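PDB 4PW0: Alpha/beta hydrolase fold protein from Chitinophaga pinensis, which is of unknown specific function but probably acts as a serine hydrolase of the alpha/beta hydrolase fold, with a substrate not yet assigned. Local coordinates for residues Asp10-Pro15 with Leu184-Thr189; Phe42-Gly47 with Leu107-Gly112; Val226-Gly231 with Lys247-Ala252. All coordinates share one frame; numbering follows the deposited sequence.

Contact 1 (Asp10-Pro15 with Leu184-Thr189)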
loop_
_atom_site.group_PDB
_atom_site.type_symbol
_atom_site.label_atom_id
_atom_site.label_comp_id
_atom_site.label_asym_id
_atom_site.label_seq_id
_atom_site.Cartn_x
_atom_site.Cartn_y
_atom_site.Cartn_z
ATOM N N ASP A 10 -0.158 -27.654 5.297
ATOM C CA ASP A 10 0.168 -26.326 5.754
ATOM C C ASP A 10 1.647 -26.218 6.040
ATOM O O ASP A 10 2.435 -27.134 5.790
ATOM C CB ASP A 10 -0.707 -25.931 6.954
ATOM C CG ASP A 10 -0.350 -26.642 8.227
ATOM O OD1 ASP A 10 0.490 -27.546 8.184
ATOM O OD2 ASP A 10 -0.936 -26.303 9.306
ATOM N N HIS A 11 2.070 -25.040 6.518
ATOM C CA HIS A 11 3.479 -24.831 6.700
ATOM C C HIS A 11 4.108 -25.860 7.648
ATOM O O HIS A 11 5.201 -26.379 7.427
ATOM C CB HIS A 11 3.725 -23.422 7.215
ATOM C CG HIS A 11 5.163 -23.067 7.223
ATOM N ND1 HIS A 11 5.817 -22.511 6.121
ATOM C CD2 HIS A 11 6.101 -23.292 8.159
ATOM C CE1 HIS A 11 7.102 -22.411 6.414
ATOM N NE2 HIS A 11 7.292 -22.836 7.652
ATOM N N ALA A 12 3.428 -26.167 8.755
ATOM C CA ALA A 12 3.991 -27.069 9.737
ATOM C C ALA A 12 4.062 -28.514 9.235
ATOM O O ALA A 12 4.966 -29.221 9.624
ATOM C CB ALA A 12 3.145 -27.028 10.999
ATOM N N THR A 13 3.125 -28.919 8.359
ATOM C CA THR A 13 2.997 -30.331 7.990
ATOM C C THR A 13 3.506 -30.698 6.604
ATOM O O THR A 13 3.727 -31.887 6.335
ATOM C CB THR A 13 1.538 -30.795 8.142
ATOM O OG1 THR A 13 0.684 -30.112 7.223
ATOM C CG2 THR A 13 1.044 -30.575 9.530
ATOM N N ALA A 14 3.747 -29.722 5.724
ATOM C CA ALA A 14 4.161 -30.047 4.367
ATOM C C ALA A 14 5.536 -30.765 4.409
ATOM O O ALA A 14 6.485 -30.257 4.967
ATOM C CB ALA A 14 4.240 -28.782 3.516
ATOM N N PRO A 15 5.666 -31.972 3.771
ATOM C CA PRO A 15 6.930 -32.642 3.855
ATOM C C PRO A 15 7.957 -31.945 2.999
ATOM O O PRO A 15 7.599 -31.373 1.947
ATOM C CB PRO A 15 6.646 -34.037 3.284
ATOM C CG PRO A 15 5.463 -33.851 2.444
ATOM C CD PRO A 15 4.640 -32.781 3.128
ATOM N N LEU A 184 8.323 -18.779 14.015
ATOM C CA LEU A 184 9.366 -19.616 13.365
ATOM C C LEU A 184 9.649 -20.900 14.155
ATOM O O LEU A 184 10.269 -21.831 13.640
ATOM C CB LEU A 184 10.676 -18.859 13.169
ATOM C CG LEU A 184 10.514 -17.669 12.202
ATOM C CD1 LEU A 184 11.859 -17.022 11.993
ATOM C CD2 LEU A 184 9.916 -18.009 10.867
ATOM N N TYR A 185 9.118 -20.964 15.392
ATOM C CA TYR A 185 9.187 -22.165 16.259
ATOM C C TYR A 185 8.140 -23.231 15.911
ATOM O O TYR A 185 8.232 -24.400 16.388
ATOM C CB TYR A 185 9.104 -21.757 17.710
ATOM C CG TYR A 185 9.578 -22.704 18.848
ATOM C CD1 TYR A 185 10.898 -23.120 18.937
ATOM C CD2 TYR A 185 8.721 -23.049 19.890
ATOM C CE1 TYR A 185 11.343 -23.907 20.016
ATOM C CE2 TYR A 185 9.153 -23.824 20.960
ATOM C CZ TYR A 185 10.439 -24.279 21.005
ATOM O OH TYR A 185 10.898 -25.052 22.092
ATOM N N GLU A 186 7.137 -22.829 15.176
ATOM C CA GLU A 186 5.981 -23.656 14.920
ATOM C C GLU A 186 6.311 -24.929 14.163
ATOM O O GLU A 186 5.664 -25.965 14.446
ATOM C CB GLU A 186 4.877 -22.899 14.185
ATOM C CG GLU A 186 3.545 -23.662 14.234
ATOM C CD GLU A 186 2.716 -23.591 13.020
ATOM O OE1 GLU A 186 3.214 -23.237 11.955
ATOM O OE2 GLU A 186 1.533 -23.908 13.129
ATOM N N ARG A 187 7.302 -24.879 13.260
ATOM C CA ARG A 187 7.712 -26.072 12.526
ATOM C C ARG A 187 8.492 -26.902 13.485
ATOM O O ARG A 187 9.667 -26.597 13.812
ATOM C CB ARG A 187 8.546 -25.708 11.273
ATOM C CG ARG A 187 9.084 -26.848 10.433
ATOM C CD ARG A 187 8.168 -27.290 9.316
ATOM N NE ARG A 187 8.685 -28.484 8.649
ATOM C CZ ARG A 187 8.094 -29.031 7.591
ATOM N NH1 ARG A 187 6.985 -28.523 7.088
ATOM N NH2 ARG A 187 8.642 -30.085 7.036
ATOM N N THR A 188 7.883 -28.026 13.879
ATOM C CA THR A 188 8.520 -28.903 14.876
ATOM C C THR A 188 9.272 -30.086 14.280
ATOM O O THR A 188 10.233 -30.610 14.835
ATOM C CB THR A 188 7.474 -29.489 15.816
ATOM O OG1 THR A 188 6.508 -30.253 15.074
ATOM C CG2 THR A 188 6.774 -28.391 16.565
ATOM N N THR A 189 8.820 -30.510 13.114
ATOM C CA THR A 189 9.194 -31.776 12.566
ATOM C C THR A 189 9.773 -31.652 11.148
ATOM O O THR A 189 9.214 -30.855 10.344
ATOM C CB THR A 189 7.932 -32.635 12.597
ATOM O OG1 THR A 189 7.429 -32.647 13.957
ATOM C CG2 THR A 189 8.221 -34.015 12.129
HETATM O O HOH W 1 6.543 -31.527 9.326
HETATM O O HOH W 2 1.310 -24.446 9.800
HETATM O O HOH W 3 6.156 -29.458 12.126
#
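R187 extends its side chain to the loop 10-15 and presents the end of its guanidinium to two backbone carbonyls. The chain leaves with CG anti to the backbone N (chi1 178°) and bends at chi2, which carries NH1 in between H11 O and A14 O, each 2.8 Å from it. NH2 adds a second bond to A14 O at 3.0 Å, so one oxygen is gripped by both terminal nitrogens. All three bonds lie in the guanidinium plane, while A12 O sits over one face and makes no hydrogen bond to NH1. That oxygen accepts hydrogen bonds from two waters: one also donates to T189 O, the other accepts from T189 N. E186 comes alongside A12, its OE1 3.9 Å from A12 CB, and a third water joins this OE1 to A12 N. Within the loop, D10 OD1 accepts from T13 N in an Asx motif, and from T13 OG1. NH2 of R187 also bonds D190 O. Without the guanidinium, as with an alanine here, H11 O and A14 O would probably lose these donors and the loop its tie to 184-189. The contact thus fastens the N-terminal loop before strand 17-21 to the loop after helix 171-184 through one cation shared among carbonyl oxygens, with three waters linking A12 to T189 and E186.

Contact 2 (Phe42-Gly47 with Leu107-Gly112)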
loop_
_atom_site.group_PDB
_atom_site.type_symbol
_atom_site.label_atom_id
_atom_site.label_comp_id
_atom_site.label_asym_id
_atom_site.label_seq_id
_atom_site.Cartn_x
_atom_site.Cartn_y
_atom_site.Cartn_z
ATOM N N PHE A 42 10.950 -16.889 -3.064
ATOM C CA PHE A 42 12.401 -16.768 -3.108
ATOM C C PHE A 42 12.901 -16.095 -1.846
ATOM O O PHE A 42 12.484 -14.988 -1.527
ATOM C CB PHE A 42 12.873 -15.986 -4.341
ATOM C CG PHE A 42 12.447 -16.598 -5.655
ATOM C CD1 PHE A 42 11.150 -16.471 -6.113
ATOM C CD2 PHE A 42 13.369 -17.275 -6.444
ATOM C CE1 PHE A 42 10.747 -17.019 -7.333
ATOM C CE2 PHE A 42 12.965 -17.829 -7.655
ATOM C CZ PHE A 42 11.664 -17.726 -8.078
ATOM N N GLN A 43 13.764 -16.795 -1.137
ATOM C CA GLN A 43 14.095 -16.479 0.269
ATOM C C GLN A 43 15.164 -15.400 0.467
ATOM O O GLN A 43 15.930 -15.060 -0.450
ATOM C CB GLN A 43 14.485 -17.795 0.967
ATOM C CG GLN A 43 14.643 -17.808 2.477
ATOM C CD GLN A 43 13.442 -17.311 3.230
ATOM O OE1 GLN A 43 13.005 -16.145 3.098
ATOM N NE2 GLN A 43 12.822 -18.221 3.994
ATOM N N HIS A 44 15.209 -14.868 1.688
ATOM C CA HIS A 44 16.219 -13.884 2.095
ATOM C C HIS A 44 17.596 -14.415 2.369
ATOM O O HIS A 44 17.796 -15.625 2.400
ATOM C CB HIS A 44 15.698 -13.153 3.352
ATOM C CG HIS A 44 15.721 -13.957 4.630
ATOM N ND1 HIS A 44 16.862 -14.149 5.366
ATOM C CD2 HIS A 44 14.730 -14.530 5.354
ATOM C CE1 HIS A 44 16.585 -14.855 6.454
ATOM N NE2 HIS A 44 15.300 -15.065 6.487
ATOM N N PHE A 45 18.536 -13.502 2.696
ATOM C CA PHE A 45 19.973 -13.823 3.031
ATOM C C PHE A 45 20.091 -14.715 4.248
ATOM O O PHE A 45 19.661 -14.364 5.311
ATOM C CB PHE A 45 20.720 -12.512 3.316
ATOM C CG PHE A 45 22.143 -12.644 3.813
ATOM C CD1 PHE A 45 23.099 -13.339 3.090
ATOM C CD2 PHE A 45 22.547 -12.024 4.960
ATOM C CE1 PHE A 45 24.401 -13.417 3.556
ATOM C CE2 PHE A 45 23.834 -12.119 5.449
ATOM C CZ PHE A 45 24.793 -12.820 4.730
ATOM N N THR A 46 20.698 -15.873 4.049
ATOM C CA THR A 46 20.901 -16.954 5.028
ATOM C C THR A 46 19.639 -17.768 5.308
ATOM O O THR A 46 19.724 -18.762 6.032
ATOM C CB THR A 46 21.526 -16.557 6.371
ATOM O OG1 THR A 46 20.515 -16.002 7.253
ATOM C CG2 THR A 46 22.669 -15.616 6.202
ATOM N N GLY A 47 18.494 -17.379 4.777
ATOM C CA GLY A 47 17.247 -18.079 5.116
ATOM C C GLY A 47 17.129 -19.427 4.471
ATOM O O GLY A 47 17.585 -19.637 3.350
ATOM N N LEU A 107 7.247 -14.379 -5.567
ATOM C CA LEU A 107 7.378 -13.521 -4.372
ATOM C C LEU A 107 8.839 -13.605 -3.953
ATOM O O LEU A 107 9.346 -14.683 -3.656
ATOM C CB LEU A 107 6.473 -14.026 -3.246
ATOM C CG LEU A 107 6.495 -13.250 -1.905
ATOM C CD1 LEU A 107 5.317 -13.733 -1.063
ATOM C CD2 LEU A 107 7.723 -13.499 -1.175
ATOM N N GLY A 108 9.536 -12.474 -3.937
ATOM C CA GLY A 108 10.932 -12.459 -3.567
ATOM C C GLY A 108 11.136 -11.523 -2.377
ATOM O O GLY A 108 10.768 -10.347 -2.449
ATOM N N PHE A 109 11.794 -12.051 -1.334
ATOM C CA PHE A 109 12.143 -11.259 -0.155
ATOM C C PHE A 109 13.657 -11.069 -0.112
ATOM O O PHE A 109 14.405 -12.041 -0.155
ATOM C CB PHE A 109 11.656 -12.009 1.093
ATOM C CG PHE A 109 12.035 -11.359 2.429
ATOM C CD1 PHE A 109 12.005 -9.990 2.588
ATOM C CD2 PHE A 109 12.359 -12.148 3.532
ATOM C CE1 PHE A 109 12.337 -9.405 3.801
ATOM C CE2 PHE A 109 12.647 -11.571 4.751
ATOM C CZ PHE A 109 12.645 -10.189 4.882
ATOM N N SER A 110 14.109 -9.805 -0.046
ATOM C CA SER A 110 15.518 -9.450 0.171
ATOM C C SER A 110 16.331 -9.980 -1.049
ATOM O O SER A 110 15.982 -9.624 -2.184
ATOM C CB SER A 110 15.966 -9.958 1.522
ATOM O OG SER A 110 17.327 -9.590 1.715
ATOM N N LEU A 111 17.329 -10.839 -0.852
ATOM C CA LEU A 111 18.021 -11.461 -1.974
ATOM C C LEU A 111 17.043 -12.043 -3.003
ATOM O O LEU A 111 17.219 -11.890 -4.220
ATOM C CB LEU A 111 18.902 -12.564 -1.409
ATOM C CG LEU A 111 19.567 -13.466 -2.428
ATOM C CD1 LEU A 111 20.469 -12.686 -3.345
ATOM C CD2 LEU A 111 20.355 -14.549 -1.694
ATOM N N GLY A 112 15.975 -12.696 -2.525
ATOM C CA GLY A 112 14.985 -13.217 -3.409
ATOM C C GLY A 112 14.290 -12.161 -4.246
ATOM O O GLY A 112 13.862 -12.428 -5.375
#
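F42, at the end of strand 39-42, pairs in parallel with G108: F42 N donates to L107 O at 2.8 Å, and F109 N donates to F42 O at 3.0 Å in an almost straight bond of 176°. Beyond this pairing the chains stay close: the remaining backbone N-H...O bond, G112 N to Q43 O, is weak, and H44 CA makes a CA-H...O contact with F109 O. G112 brings its CA within 3.6 Å of F42 O; a side chain at this glycine would run into that oxygen. Among the side chains, H44 and F109 lie side by side and point the same way. H44 CB rests 3.5 Å from F109 CD2, and the two rings meet obliquely, their planes 76° apart. The imidazole is placed by its first torsion (chi1 73°), which sets CG between the backbone N and the carbonyl carbon, and by ND1, which donates to F45 O from above the carbonyl plane. S110 packs its CB 3.7 Å from H44 CB. Q43 folds back at chi2 so that OE1 accepts from H44 N on an in-plane lone pair and comes to the edge of the F109 ring. H44 to G47 form a type II turn. The sequence G108, S110, G112 fits a nucleophile elbow, and S110 is probably the nucleophile of a Ser-His-Asp triad with H262. The loop after strand 39-42 is where this family commonly forms part of the oxyanion hole. The F42 side chain touches helices 85-98 and 111-122 and its ring meets F69 edge-to-face, F45 reaches helix 197-212, and G108 bonds through its backbone to strand 127-133 on the other side of strand 104-109.

Contact 3 (Val226-Gly231 with Lys247-Ala252)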
loop_
_atom_site.group_PDB
_atom_site.type_symbol
_atom_site.label_atom_id
_atom_site.label_comp_id
_atom_site.label_asym_id
_atom_site.label_seq_id
_atom_site.Cartn_x
_atom_site.Cartn_y
_atom_site.Cartn_z
ATOM N N VAL A 226 3.452 -5.570 -10.504
ATOM C CA VAL A 226 4.361 -5.766 -9.380
ATOM C C VAL A 226 3.728 -5.189 -8.135
ATOM O O VAL A 226 3.120 -4.101 -8.176
ATOM C CB VAL A 226 5.735 -5.085 -9.621
ATOM C CG1 VAL A 226 6.711 -5.390 -8.483
ATOM C CG2 VAL A 226 6.338 -5.555 -10.943
ATOM N N PHE A 227 3.938 -5.865 -7.004
ATOM C CA PHE A 227 3.532 -5.336 -5.710
ATOM C C PHE A 227 4.797 -5.237 -4.865
ATOM O O PHE A 227 5.465 -6.269 -4.622
ATOM C CB PHE A 227 2.540 -6.289 -5.085
ATOM C CG PHE A 227 2.085 -5.920 -3.708
ATOM C CD1 PHE A 227 1.931 -4.580 -3.333
ATOM C CD2 PHE A 227 1.799 -6.903 -2.791
ATOM C CE1 PHE A 227 1.447 -4.241 -2.075
ATOM C CE2 PHE A 227 1.306 -6.573 -1.540
ATOM C CZ PHE A 227 1.170 -5.251 -1.169
ATOM N N VAL A 228 5.154 -4.017 -4.459
ATOM C CA VAL A 228 6.410 -3.753 -3.739
ATOM C C VAL A 228 6.007 -3.416 -2.296
ATOM O O VAL A 228 5.221 -2.497 -2.080
ATOM C CB VAL A 228 7.169 -2.569 -4.345
ATOM C CG1 VAL A 228 8.426 -2.300 -3.558
ATOM C CG2 VAL A 228 7.507 -2.779 -5.825
ATOM N N VAL A 229 6.597 -4.134 -1.340
ATOM C CA VAL A 229 6.326 -3.925 0.093
ATOM C C VAL A 229 7.641 -3.602 0.813
ATOM O O VAL A 229 8.699 -4.219 0.578
ATOM C CB VAL A 229 5.702 -5.186 0.714
ATOM C CG1 VAL A 229 5.571 -5.080 2.233
ATOM C CG2 VAL A 229 4.356 -5.473 0.075
ATOM N N GLN A 230 7.572 -2.626 1.711
ATOM C CA GLN A 230 8.740 -2.226 2.496
ATOM C C GLN A 230 8.282 -1.578 3.799
ATOM O O GLN A 230 7.140 -1.117 3.894
ATOM C CB GLN A 230 9.589 -1.296 1.623
ATOM C CG GLN A 230 10.894 -0.771 2.200
ATOM C CD GLN A 230 11.797 -1.874 2.690
ATOM O OE1 GLN A 230 11.516 -2.480 3.738
ATOM N NE2 GLN A 230 12.891 -2.135 2.005
ATOM N N GLY A 231 9.166 -1.576 4.796
ATOM C CA GLY A 231 8.895 -0.867 6.022
ATOM C C GLY A 231 9.379 0.584 5.974
ATOM O O GLY A 231 10.065 0.977 5.046
ATOM N N LYS A 247 8.649 4.169 -8.725
ATOM C CA LYS A 247 8.767 5.216 -9.744
ATOM C C LYS A 247 9.179 4.667 -11.100
ATOM O O LYS A 247 8.666 5.115 -12.128
ATOM C CB LYS A 247 9.785 6.266 -9.328
ATOM C CG LYS A 247 9.299 7.116 -8.194
ATOM C CD LYS A 247 10.101 8.381 -8.035
ATOM C CE LYS A 247 11.461 8.171 -7.574
ATOM N NZ LYS A 247 12.109 9.522 -7.551
ATOM N N GLN A 248 10.100 3.715 -11.114
ATOM C CA GLN A 248 10.679 3.249 -12.349
ATOM C C GLN A 248 9.856 2.169 -13.034
ATOM O O GLN A 248 9.795 2.115 -14.251
ATOM C CB GLN A 248 12.126 2.804 -12.132
ATOM C CG GLN A 248 13.077 3.931 -11.707
ATOM C CD GLN A 248 14.484 3.426 -11.383
ATOM O OE1 GLN A 248 15.052 2.685 -12.155
ATOM N NE2 GLN A 248 15.038 3.842 -10.236
ATOM N N LEU A 249 9.206 1.301 -12.259
ATOM C CA LEU A 249 8.359 0.275 -12.814
ATOM C C LEU A 249 7.092 0.881 -13.408
ATOM O O LEU A 249 6.569 1.848 -12.877
ATOM C CB LEU A 249 7.972 -0.751 -11.735
ATOM C CG LEU A 249 9.122 -1.676 -11.296
ATOM C CD1 LEU A 249 8.756 -2.377 -10.000
ATOM C CD2 LEU A 249 9.435 -2.718 -12.363
ATOM N N PRO A 250 6.621 0.328 -14.526
ATOM C CA PRO A 250 5.406 0.901 -15.125
ATOM C C PRO A 250 4.103 0.493 -14.462
ATOM O O PRO A 250 3.116 1.224 -14.579
ATOM C CB PRO A 250 5.484 0.397 -16.545
ATOM C CG PRO A 250 6.283 -0.882 -16.498
ATOM C CD PRO A 250 7.329 -0.588 -15.444
ATOM N N ASP A 251 4.076 -0.659 -13.799
ATOM C CA ASP A 251 2.838 -1.185 -13.216
ATOM C C ASP A 251 3.062 -1.770 -11.821
ATOM O O ASP A 251 2.741 -2.918 -11.568
ATOM C CB ASP A 251 2.172 -2.223 -14.138
ATOM C CG ASP A 251 0.770 -2.586 -13.709
ATOM O OD1 ASP A 251 0.110 -1.730 -13.047
ATOM O OD2 ASP A 251 0.326 -3.729 -14.025
ATOM N N ALA A 252 3.636 -0.955 -10.949
ATOM C CA ALA A 252 3.847 -1.382 -9.556
ATOM C C ALA A 252 2.928 -0.645 -8.596
ATOM O O ALA A 252 2.773 0.588 -8.660
ATOM C CB ALA A 252 5.301 -1.189 -9.100
#
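The beta-alpha-beta unit of strand 226-231, helix 240-248 and strand 252-257 closes here, where the chain leaves the helix and enters the outermost strand within this chain. V226 pairs in parallel with A252, and the two CB atoms stand 4.0 Å apart on the same face. V226 N donates to D251 O at 2.9 Å, tilted 24° from the carbonyl plane. In return, A252 CA offers its hydrogen to V226 O, 3.1 Å away. L249, the first residue to leave helical geometry, sends its side chain back over this face. Its chi1 of -72° turns CG anti to the carbonyl carbon, and CD1 then meets V226 CG1 at 3.9 Å, the two side chains crossing at about a right angle. V228, two residues along the strand, adds a looser touch: its CG2 lies 4.3 Å from A252 CB and slightly farther from L249 CD1. The polar end of D251 turns to another partner, OD1 bonding Y283 OH, and D251 also packs against P258 of the second subunit. Apart from a single conventional backbone bond, the contact is thus held by aliphatic contacts among V226, V228, L249 and A252, with the CA-H...O contact from A252, an apolar closure that buries the start of the last strand against its neighbour.

In the fold
Contacts 2 and 3 are buried and reach the same sheet, their centres about 17 Å apart: contact 2 lies near the middle of the chain, where strands 39-42 and 104-109 run side by side, and contact 3 at one end of the sheet, between 226-231 and 252-257. Contact 1 is partly buried, joins two loops and lies on the opposite side of the chain's centre from contact 3, about 31 Å away between centres. The chemistry follows position. The outer loops of contact 1, with R187 itself buried, rely on a charged side chain and bridging waters, contact 2 combines strand pairing with aromatic packing round the probable nucleophile, and contact 3 rests mainly on aliphatic side chains.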